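Local coordinates for oligopeptide-binding protein AppA (Bacillus subtilis, PDB 1XOC) that captures oligopeptides outside the cell, including a nonapeptide in this complex, for uptake by an ABC permease that supports sporulation and genetic competence, at residues 503-506 against 507-510. Residues are numbered along the deposited sequence; the frame is centred on the assembly and turned at random.
Sequences KYHP and KRDL
A beta-turn from His505 to Arg508, at the bound peptide in the loop between strands 499-500 and 517-518, is braced by its own first side chain. Its end CA atoms, those of His505 and Arg508, are 5.6 Å apart. With CG anti to the backbone N (chi1 -165°), the His505 imidazole folds back over the turn, and its ND1 accepts from Lys507 N at 3.2 Å in a fairly straight bond (158°) near the ring plane. Arg508 CB sits over one ring face near its rim, 4.0 Å from His505 ND1, while Lys507 CB packs beside His505 CE1 at 3.8 Å. Accepting at ND1 fits a proton on NE2, which bonds to Thr59 O. A leucine in place of His505 would probably leave the Lys507 N-H and Thr59 O without these partners and the turn less firmly held. On the backbone side, one water accepts from His505 N (2.9 Å); another bridges His505 O and Asp509 OD1, 2.7 Å from the latter. Lys507 NZ bonds to the backbone of the bound peptide, Ser420 OG and Leu421 O. Arg508 turns to helix 43-52, pairing with Asp43 and Asp47, while Tyr504 lies against strand 256-262 and Asp509 against strand 483-496.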
ATOM      1  N   LYS A 503      -9.263  -0.149  17.989  1.00 31.18           N
ATOM      2  CA  LYS A 503      -9.442   1.204  17.471  1.00 31.48           C
ATOM      3  C   LYS A 503      -9.276   1.124  15.959  1.00 30.88           C
ATOM      4  O   LYS A 503      -8.345   0.454  15.466  1.00 31.36           O
ATOM      5  CB  LYS A 503      -8.370   2.134  18.030  1.00 32.60           C
ATOM      6  CG  LYS A 503      -8.465   2.400  19.524  1.00 36.16           C
ATOM      7  CD  LYS A 503      -7.220   3.182  20.013  1.00 35.89           C
ATOM      8  CE  LYS A 503      -7.268   3.528  21.491  1.00 40.78           C
ATOM      9  NZ  LYS A 503      -6.244   4.595  21.811  1.00 43.38           N
ATOM     10  N   TYR A 504     -10.199   1.771  15.250  1.00 30.11           N
ATOM     11  CA  TYR A 504     -10.149   1.788  13.796  1.00 29.65           C
ATOM     12  C   TYR A 504      -8.969   2.643  13.319  1.00 27.99           C
ATOM     13  O   TYR A 504      -8.854   3.807  13.678  1.00 29.61           O
ATOM     14  CB  TYR A 504     -11.446   2.311  13.179  1.00 29.36           C
ATOM     15  CG  TYR A 504     -11.320   2.383  11.667  1.00 29.69           C
ATOM     16  CD1 TYR A 504     -11.454   1.245  10.891  1.00 31.48           C
ATOM     17  CD2 TYR A 504     -11.005   3.570  11.025  1.00 29.04           C
ATOM     18  CE1 TYR A 504     -11.292   1.294   9.514  1.00 31.25           C
ATOM     19  CE2 TYR A 504     -10.838   3.620   9.633  1.00 29.82           C
ATOM     20  CZ  TYR A 504     -10.982   2.477   8.902  1.00 30.88           C
ATOM     21  OH  TYR A 504     -10.824   2.513   7.545  1.00 32.56           O
ATOM     22  N   HIS A 505      -8.125   2.041  12.494  1.00 28.53           N
ATOM     23  CA  HIS A 505      -7.000   2.693  11.843  1.00 27.45           C
ATOM     24  C   HIS A 505      -7.209   2.605  10.330  1.00 27.74           C
ATOM     25  O   HIS A 505      -7.432   1.490   9.790  1.00 28.09           O
ATOM     26  CB  HIS A 505      -5.699   2.033  12.267  1.00 26.71           C
ATOM     27  CG  HIS A 505      -4.457   2.823  11.953  1.00 27.91           C
ATOM     28  ND1 HIS A 505      -4.006   3.056  10.670  1.00 28.86           N
ATOM     29  CD2 HIS A 505      -3.549   3.394  12.777  1.00 27.41           C
ATOM     30  CE1 HIS A 505      -2.885   3.765  10.726  1.00 29.80           C
ATOM     31  NE2 HIS A 505      -2.600   4.002  12.001  1.00 29.34           N
ATOM     32  N   PRO A 506      -7.130   3.731   9.609  1.00 26.73           N
ATOM     33  CA  PRO A 506      -7.499   3.712   8.185  1.00 27.88           C
ATOM     34  C   PRO A 506      -6.489   3.071   7.225  1.00 28.95           C
ATOM     35  O   PRO A 506      -6.845   2.804   6.049  1.00 29.93           O
ATOM     36  CB  PRO A 506      -7.710   5.193   7.878  1.00 27.88           C
ATOM     37  CG  PRO A 506      -6.765   5.873   8.783  1.00 27.63           C
ATOM     38  CD  PRO A 506      -6.862   5.114  10.072  1.00 26.97           C
ATOM     39  N   LYS A 507      -5.286   2.801   7.727  1.00 28.86           N
ATOM     40  CA  LYS A 507      -4.220   2.198   6.953  1.00 30.15           C
ATOM     41  C   LYS A 507      -3.802   0.799   7.422  1.00 31.17           C
ATOM     42  O   LYS A 507      -3.589  -0.124   6.592  1.00 31.71           O
ATOM     43  CB  LYS A 507      -3.009   3.136   6.933  1.00 30.48           C
ATOM     44  CG  LYS A 507      -1.880   2.569   6.051  1.00 30.29           C
ATOM     45  CD  LYS A 507      -0.676   3.488   5.940  1.00 31.93           C
ATOM     46  CE  LYS A 507       0.494   2.790   5.218  1.00 32.87           C
ATOM     47  NZ  LYS A 507       0.238   2.642   3.776  1.00 33.82           N
ATOM     48  N   ARG A 508      -3.652   0.624   8.728  1.00 30.07           N
ATOM     49  CA  ARG A 508      -3.242  -0.664   9.296  1.00 31.03           C
ATOM     50  C   ARG A 508      -4.428  -1.419   9.893  1.00 32.12           C
ATOM     51  O   ARG A 508      -4.889  -1.089  10.998  1.00 30.44           O
ATOM     52  CB  ARG A 508      -2.154  -0.487  10.356  1.00 31.06           C
ATOM     53  CG  ARG A 508      -0.812  -0.086   9.868  1.00 34.71           C
ATOM     54  CD  ARG A 508       0.123  -1.290   9.717  1.00 37.05           C
ATOM     55  NE  ARG A 508      -0.297  -2.208   8.672  1.00 37.08           N
ATOM     56  CZ  ARG A 508      -0.173  -1.973   7.371  1.00 38.50           C
ATOM     57  NH1 ARG A 508       0.377  -0.843   6.948  1.00 39.89           N
ATOM     58  NH2 ARG A 508      -0.598  -2.869   6.489  1.00 38.57           N
ATOM     59  N   ASP A 509      -4.922  -2.431   9.179  1.00 32.10           N
ATOM     60  CA  ASP A 509      -6.123  -3.169   9.604  1.00 32.88           C
ATOM     61  C   ASP A 509      -5.957  -3.823  10.957  1.00 31.84           C
ATOM     62  O   ASP A 509      -6.912  -3.952  11.700  1.00 33.93           O
ATOM     63  CB  ASP A 509      -6.526  -4.247   8.570  1.00 34.33           C
ATOM     64  CG  ASP A 509      -7.206  -3.666   7.375  1.00 40.36           C
ATOM     65  OD1 ASP A 509      -7.360  -2.408   7.305  1.00 40.20           O
ATOM     66  OD2 ASP A 509      -7.626  -4.470   6.504  1.00 47.74           O
ATOM     67  N   LEU A 510      -4.733  -4.227  11.242  1.00 31.19           N
ATOM     68  CA  LEU A 510      -4.409  -4.914  12.493  1.00 31.19           C
ATOM     69  C   LEU A 510      -3.639  -3.990  13.436  1.00 30.37           C
ATOM     70  O   LEU A 510      -2.900  -4.441  14.294  1.00 30.50           O
ATOM     71  CB  LEU A 510      -3.623  -6.188  12.201  1.00 31.36           C
ATOM     72  CG  LEU A 510      -4.291  -7.147  11.187  1.00 32.02           C
ATOM     73  CD1 LEU A 510      -3.467  -8.412  10.935  1.00 32.63           C
ATOM     74  CD2 LEU A 510      -5.698  -7.530  11.657  1.00 33.07           C
TER
HETATM   75  O   HOH W   1      -7.502  -0.789  12.726  1.00 31.96           O
HETATM   76  O   HOH W   2      -9.015  -1.044   8.948  1.00 30.14           O